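Side-chain contacts in TIR-NB-LRR type resistance protein RPV1 (Vitis rotundifolia, PDB 5KU7), which belongs to the TIR-NB-LRR class of plant intracellular immune receptors and is represented in this structure by its TIR domain: residues A[159-162]-A[163-167]; A[48-51]-A[52-56]. All blocks are in the same frame, centred on the assembly; numbering follows the deposited sequence.

Interaction 1 (A[159-162]-A[163-167])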
ATOM      1  N   LYS A 159      -8.404  -4.950   5.691  1.00 34.19           N
ATOM      2  CA  LYS A 159      -9.542  -4.876   6.598  1.00 37.90           C
ATOM      3  C   LYS A 159      -9.973  -6.278   7.017  1.00 38.88           C
ATOM      4  O   LYS A 159     -10.292  -6.536   8.184  1.00 39.46           O
ATOM      5  CB  LYS A 159     -10.713  -4.131   5.946  1.00 42.25           C
ATOM      6  CG  LYS A 159     -11.974  -4.060   6.812  1.00 52.81           C
ATOM      7  CD  LYS A 159     -13.136  -3.359   6.091  1.00 65.24           C
ATOM      8  CE  LYS A 159     -13.736  -4.236   4.987  1.00 73.50           C
ATOM      9  NZ  LYS A 159     -15.015  -3.685   4.429  1.00 82.58           N
ATOM     10  N   GLU A 160      -9.958  -7.193   6.061  1.00 35.70           N
ATOM     11  CA  GLU A 160     -10.367  -8.560   6.326  1.00 39.62           C
ATOM     12  C   GLU A 160      -9.405  -9.243   7.330  1.00 43.28           C
ATOM     13  O   GLU A 160      -9.832  -9.851   8.309  1.00 34.15           O
ATOM     14  CB  GLU A 160     -10.441  -9.326   5.013  1.00 43.04           C
ATOM     15  CG  GLU A 160     -10.484 -10.809   5.177  1.00 53.64           C
ATOM     16  CD  GLU A 160     -10.659 -11.513   3.860  1.00 67.85           C
ATOM     17  OE1 GLU A 160     -10.866 -10.814   2.834  1.00 65.54           O
ATOM     18  OE2 GLU A 160     -10.590 -12.761   3.859  1.00 77.36           O
ATOM     19  N   ILE A 161      -8.107  -9.090   7.098  1.00 43.56           N
ATOM     20  CA  ILE A 161      -7.086  -9.646   7.969  1.00 38.54           C
ATOM     21  C   ILE A 161      -7.166  -9.094   9.394  1.00 36.53           C
ATOM     22  O   ILE A 161      -7.134  -9.833  10.391  1.00 26.62           O
ATOM     23  CB  ILE A 161      -5.691  -9.355   7.395  1.00 37.85           C
ATOM     24  CG1 ILE A 161      -5.477 -10.151   6.104  1.00 29.53           C
ATOM     25  CG2 ILE A 161      -4.595  -9.651   8.429  1.00 36.01           C
ATOM     26  CD1 ILE A 161      -4.347  -9.623   5.263  1.00 30.14           C
ATOM     27  N   THR A 162      -7.269  -7.784   9.502  1.00 33.31           N
ATOM     28  CA  THR A 162      -7.226  -7.198  10.821  1.00 37.01           C
ATOM     29  C   THR A 162      -8.533  -7.436  11.590  1.00 41.86           C
ATOM     30  O   THR A 162      -8.528  -7.465  12.825  1.00 40.16           O
ATOM     31  CB  THR A 162      -6.901  -5.717  10.732  1.00 36.89           C
ATOM     32  OG1 THR A 162      -7.880  -5.088   9.916  1.00 34.18           O
ATOM     33  CG2 THR A 162      -5.538  -5.520  10.067  1.00 32.88           C
ATOM     34  N   ASN A 163      -9.636  -7.636  10.867  1.00 39.93           N
ATOM     35  CA  ASN A 163     -10.914  -7.962  11.503  1.00 36.13           C
ATOM     36  C   ASN A 163     -10.871  -9.339  12.129  1.00 34.53           C
ATOM     37  O   ASN A 163     -11.294  -9.533  13.265  1.00 31.08           O
ATOM     38  CB  ASN A 163     -12.063  -7.931  10.496  1.00 33.42           C
ATOM     39  CG  ASN A 163     -12.640  -6.554  10.307  1.00 37.71           C
ATOM     40  OD1 ASN A 163     -12.375  -5.644  11.092  1.00 46.54           O
ATOM     41  ND2 ASN A 163     -13.457  -6.396   9.270  1.00 41.14           N
ATOM     42  N   SER A 164     -10.347 -10.288  11.363  1.00 30.52           N
ATOM     43  CA  SER A 164     -10.150 -11.648  11.826  1.00 38.64           C
ATOM     44  C   SER A 164      -9.174 -11.714  13.016  1.00 40.44           C
ATOM     45  O   SER A 164      -9.454 -12.376  14.016  1.00 46.81           O
ATOM     46  CB  SER A 164      -9.648 -12.509  10.666  1.00 35.90           C
ATOM     47  OG  SER A 164      -9.253 -13.790  11.115  1.00 45.94           O
ATOM     48  N   ILE A 165      -8.065 -10.978  12.931  1.00 37.79           N
ATOM     49  CA  ILE A 165      -7.081 -10.944  14.019  1.00 35.87           C
ATOM     50  C   ILE A 165      -7.691 -10.331  15.274  1.00 36.05           C
ATOM     51  O   ILE A 165      -7.457 -10.802  16.394  1.00 37.01           O
ATOM     52  CB  ILE A 165      -5.809 -10.155  13.614  1.00 33.44           C
ATOM     53  CG1 ILE A 165      -5.025 -10.934  12.559  1.00 34.49           C
ATOM     54  CG2 ILE A 165      -4.894  -9.909  14.817  1.00 28.25           C
ATOM     55  CD1 ILE A 165      -3.822 -10.176  12.048  1.00 36.00           C
ATOM     56  N   PHE A 166      -8.483  -9.284  15.092  1.00 27.34           N
ATOM     57  CA  PHE A 166      -9.177  -8.702  16.227  1.00 28.68           C
ATOM     58  C   PHE A 166     -10.103  -9.710  16.915  1.00 37.52           C
ATOM     59  O   PHE A 166      -9.994  -9.906  18.121  1.00 41.09           O
ATOM     60  CB  PHE A 166      -9.963  -7.460  15.805  1.00 26.92           C
ATOM     61  CG  PHE A 166     -10.771  -6.848  16.928  1.00 30.67           C
ATOM     62  CD1 PHE A 166     -12.119  -7.153  17.081  1.00 37.05           C
ATOM     63  CD2 PHE A 166     -10.195  -5.963  17.813  1.00 27.73           C
ATOM     64  CE1 PHE A 166     -12.873  -6.579  18.098  1.00 35.99           C
ATOM     65  CE2 PHE A 166     -10.943  -5.393  18.841  1.00 32.04           C
ATOM     66  CZ  PHE A 166     -12.284  -5.706  18.983  1.00 35.29           C
ATOM     67  N   ARG A 167     -10.983 -10.364  16.150  1.00 39.16           N
ATOM     68  CA  ARG A 167     -11.894 -11.348  16.718  1.00 34.16           C
ATOM     69  C   ARG A 167     -11.114 -12.476  17.419  1.00 33.26           C
ATOM     70  O   ARG A 167     -11.486 -12.914  18.504  1.00 37.55           O
ATOM     71  CB  ARG A 167     -12.825 -11.947  15.646  1.00 34.90           C
ATOM     72  CG  ARG A 167     -13.883 -12.879  16.275  1.00 44.76           C
ATOM     73  CD  ARG A 167     -14.695 -13.714  15.277  1.00 57.89           C
ATOM     74  NE  ARG A 167     -15.866 -13.027  14.736  1.00 70.88           N
ATOM     75  CZ  ARG A 167     -16.997 -13.643  14.385  1.00 81.65           C
ATOM     76  NH1 ARG A 167     -17.121 -14.958  14.539  1.00 82.63           N
ATOM     77  NH2 ARG A 167     -18.014 -12.945  13.893  1.00 87.34           N
TER

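Interaction 2 (A[48-51]-A[52-56])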
ATOM      1  N   GLU A  48      25.848  -8.632  13.131  1.00 73.11           N
ATOM      2  CA  GLU A  48      25.513  -9.884  12.464  1.00 67.47           C
ATOM      3  C   GLU A  48      24.361 -10.619  13.141  1.00 59.56           C
ATOM      4  O   GLU A  48      23.563 -11.279  12.480  1.00 62.54           O
ATOM      5  CB  GLU A  48      26.747 -10.793  12.407  1.00 69.33           C
ATOM      6  CG  GLU A  48      26.478 -12.190  11.856  1.00 75.25           C
ATOM      7  CD  GLU A  48      27.751 -12.983  11.629  1.00 88.69           C
ATOM      8  OE1 GLU A  48      28.558 -12.579  10.763  1.00 96.23           O
ATOM      9  OE2 GLU A  48      27.951 -14.009  12.314  1.00 91.18           O
ATOM     10  N   ALA A  49      24.300 -10.528  14.461  1.00 61.86           N
ATOM     11  CA  ALA A  49      23.293 -11.250  15.232  1.00 60.54           C
ATOM     12  C   ALA A  49      22.061 -10.402  15.475  1.00 58.37           C
ATOM     13  O   ALA A  49      22.156  -9.191  15.676  1.00 49.98           O
ATOM     14  CB  ALA A  49      23.877 -11.716  16.562  1.00 56.49           C
ATOM     15  N   ILE A  50      20.905 -11.052  15.485  1.00 61.84           N
ATOM     16  CA  ILE A  50      19.642 -10.351  15.674  1.00 54.37           C
ATOM     17  C   ILE A  50      19.620  -9.652  17.033  1.00 55.77           C
ATOM     18  O   ILE A  50      20.174 -10.164  18.011  1.00 56.55           O
ATOM     19  CB  ILE A  50      18.466 -11.312  15.556  1.00 45.97           C
ATOM     20  CG1 ILE A  50      17.159 -10.538  15.528  1.00 51.37           C
ATOM     21  CG2 ILE A  50      18.468 -12.300  16.713  1.00 50.31           C
ATOM     22  CD1 ILE A  50      15.959 -11.425  15.299  1.00 53.05           C
ATOM     23  N   ALA A  51      19.001  -8.475  17.072  1.00 51.53           N
ATOM     24  CA  ALA A  51      18.952  -7.660  18.278  1.00 52.65           C
ATOM     25  C   ALA A  51      18.132  -8.309  19.389  1.00 51.93           C
ATOM     26  O   ALA A  51      17.021  -8.772  19.150  1.00 54.76           O
ATOM     27  CB  ALA A  51      18.401  -6.282  17.955  1.00 44.38           C
ATOM     28  N   PRO A  52      18.689  -8.342  20.614  1.00 51.68           N
ATOM     29  CA  PRO A  52      18.004  -8.881  21.788  1.00 50.40           C
ATOM     30  C   PRO A  52      16.680  -8.191  22.059  1.00 48.31           C
ATOM     31  O   PRO A  52      15.766  -8.849  22.536  1.00 50.43           O
ATOM     32  CB  PRO A  52      19.001  -8.620  22.934  1.00 53.66           C
ATOM     33  CG  PRO A  52      20.324  -8.576  22.268  1.00 54.91           C
ATOM     34  CD  PRO A  52      20.075  -7.954  20.917  1.00 55.17           C
ATOM     35  N   GLU A  53      16.593  -6.891  21.793  1.00 51.29           N
ATOM     36  CA  GLU A  53      15.342  -6.148  21.957  1.00 55.30           C
ATOM     37  C   GLU A  53      14.207  -6.787  21.130  1.00 55.54           C
ATOM     38  O   GLU A  53      13.042  -6.778  21.543  1.00 56.97           O
ATOM     39  CB  GLU A  53      15.529  -4.672  21.555  1.00 63.88           C
ATOM     40  CG  GLU A  53      14.210  -3.904  21.334  1.00 77.94           C
ATOM     41  CD  GLU A  53      14.391  -2.445  20.867  1.00 81.71           C
ATOM     42  OE1 GLU A  53      15.506  -1.898  21.011  1.00 78.11           O
ATOM     43  OE2 GLU A  53      13.402  -1.849  20.365  1.00 80.12           O
ATOM     44  N   LEU A  54      14.550  -7.355  19.978  1.00 48.80           N
ATOM     45  CA  LEU A  54      13.555  -7.955  19.100  1.00 41.54           C
ATOM     46  C   LEU A  54      13.047  -9.300  19.630  1.00 47.86           C
ATOM     47  O   LEU A  54      11.837  -9.580  19.597  1.00 42.25           O
ATOM     48  CB  LEU A  54      14.119  -8.133  17.689  1.00 44.32           C
ATOM     49  CG  LEU A  54      14.304  -6.885  16.805  1.00 47.00           C
ATOM     50  CD1 LEU A  54      14.746  -7.260  15.396  1.00 37.53           C
ATOM     51  CD2 LEU A  54      13.024  -6.052  16.747  1.00 35.39           C
ATOM     52  N   LEU A  55      13.973 -10.127  20.109  1.00 48.25           N
ATOM     53  CA  LEU A  55      13.618 -11.421  20.669  1.00 48.49           C
ATOM     54  C   LEU A  55      12.781 -11.213  21.927  1.00 49.94           C
ATOM     55  O   LEU A  55      11.836 -11.956  22.184  1.00 46.55           O
ATOM     56  CB  LEU A  55      14.867 -12.261  20.982  1.00 48.26           C
ATOM     57  CG  LEU A  55      15.774 -12.698  19.819  1.00 46.51           C
ATOM     58  CD1 LEU A  55      16.905 -13.599  20.302  1.00 49.59           C
ATOM     59  CD2 LEU A  55      15.006 -13.362  18.696  1.00 46.18           C
ATOM     60  N   LYS A  56      13.144 -10.205  22.716  1.00 46.43           N
ATOM     61  CA  LYS A  56      12.372  -9.860  23.906  1.00 46.56           C
ATOM     62  C   LYS A  56      10.968  -9.418  23.482  1.00 42.33           C
ATOM     63  O   LYS A  56       9.970  -9.778  24.095  1.00 43.64           O
ATOM     64  CB  LYS A  56      13.068  -8.756  24.699  1.00 43.13           C
ATOM     65  CG  LYS A  56      12.577  -8.587  26.129  1.00 49.52           C
ATOM     66  CD  LYS A  56      13.466  -7.631  26.901  1.00 59.53           C
ATOM     67  CE  LYS A  56      12.977  -7.447  28.331  1.00 72.74           C
ATOM     68  NZ  LYS A  56      11.670  -6.742  28.388  1.00 75.39           N
TER

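Interaction 1 (A[159-162]-A[163-167])
I161 overlaps I165 one helical turn on: the two side chains run side by side in the same direction, and the branch methyl CG2 of I161 meets the terminal CD1 of I165 at 3.7 Å. I165 CG1 lies 3.2 Å from I161 O, the same oxygen that accepts the I165 backbone N-H. On the exposed flank K159 and N163 repeat the i, i+4 pairing, a methylene of the lysine against the asparagine amide. N163 swings CG beside its backbone N (chi1 -86°), which brings ND2 within 3.7 Å of K159 CG; ND2 is also 3.3 Å from K159 O, but the angle is too poor for a hydrogen bond. The amide is held instead through OD1, which accepts from R34 NE. These turns belong to helix 154-175, the long last helix of the TIR fold, and its i, i+4 bonds include S164 N to E160 O at 3.1 Å and F166 N to T162 O at 2.9 Å. With chi1 near 58°, T162 places OG1 between its backbone N and carbonyl carbon, where it bonds to I158 O. I161 and I165 face the sheet, touching W146 on strand 146-148 and, on strand 95-101, I99 and F97 respectively, while T162 packs on L27, A30 and L31 of helix 23-33.

Interaction 2 (A[48-51]-A[52-56])
The flat carbonyl group of A51 has L54 N above its plane, 56° out of it, and the proline ring of P52 joined at its carbon end. L54 N reaches A51 O at 3.0 Å, with an N-H...O angle of only 139°, whereas L55 N makes a weaker but straighter bond to the same oxygen at 3.5 Å. The P52 ring lies beside A51, its CD 3.8 Å from A51 CB. These bonds identify A51 as the N-cap of helix 52-59, and P52, which has no N-H to donate, suits the first turn. With CG1 anti to the backbone N (chi1 -171°), I50 lies obliquely across two leucines: CG1 meets L54 CD1 at 4.1 Å and CD1 meets L55 CD2 at 4.0 Å, both ordinary van der Waals distances, while the CG2 branch lies 4.1 Å from both L55 CD1 and L55 CD2. E53 OE2 forms a salt bridge with R45 from the preceding loop, and K56 forms one with E60 just beyond the helix. The hydrophobic trio turns to helix 76-91, where I50 touches W77, L54 touches E81 and L55 touches K84; this places the short helix, which leads into strand 61-68, alongside its longer neighbour.

Interaction 2 comes first along the chain, at the start of helix 52-59, and interaction 1 follows near the C-terminus within helix 154-175. Their centres are 28 Å apart and their nearest atoms about 17 Å apart, so they do not touch, and they sit on opposite sides of the chain's centre. Both belong to one TIR domain built round a five-stranded parallel sheet ordered 38-39, 8-14, 61-68, 95-101, 146-148. Residues 159-167 pack directly on strands 146-148 and 95-101, whereas residues 48-56 form a surface helix start leaning on helix 76-91. One contact thus belongs to the helical layer covering the sheet, the other, a surface contact, to the loop-to-helix link between strands 38-39 and 61-68.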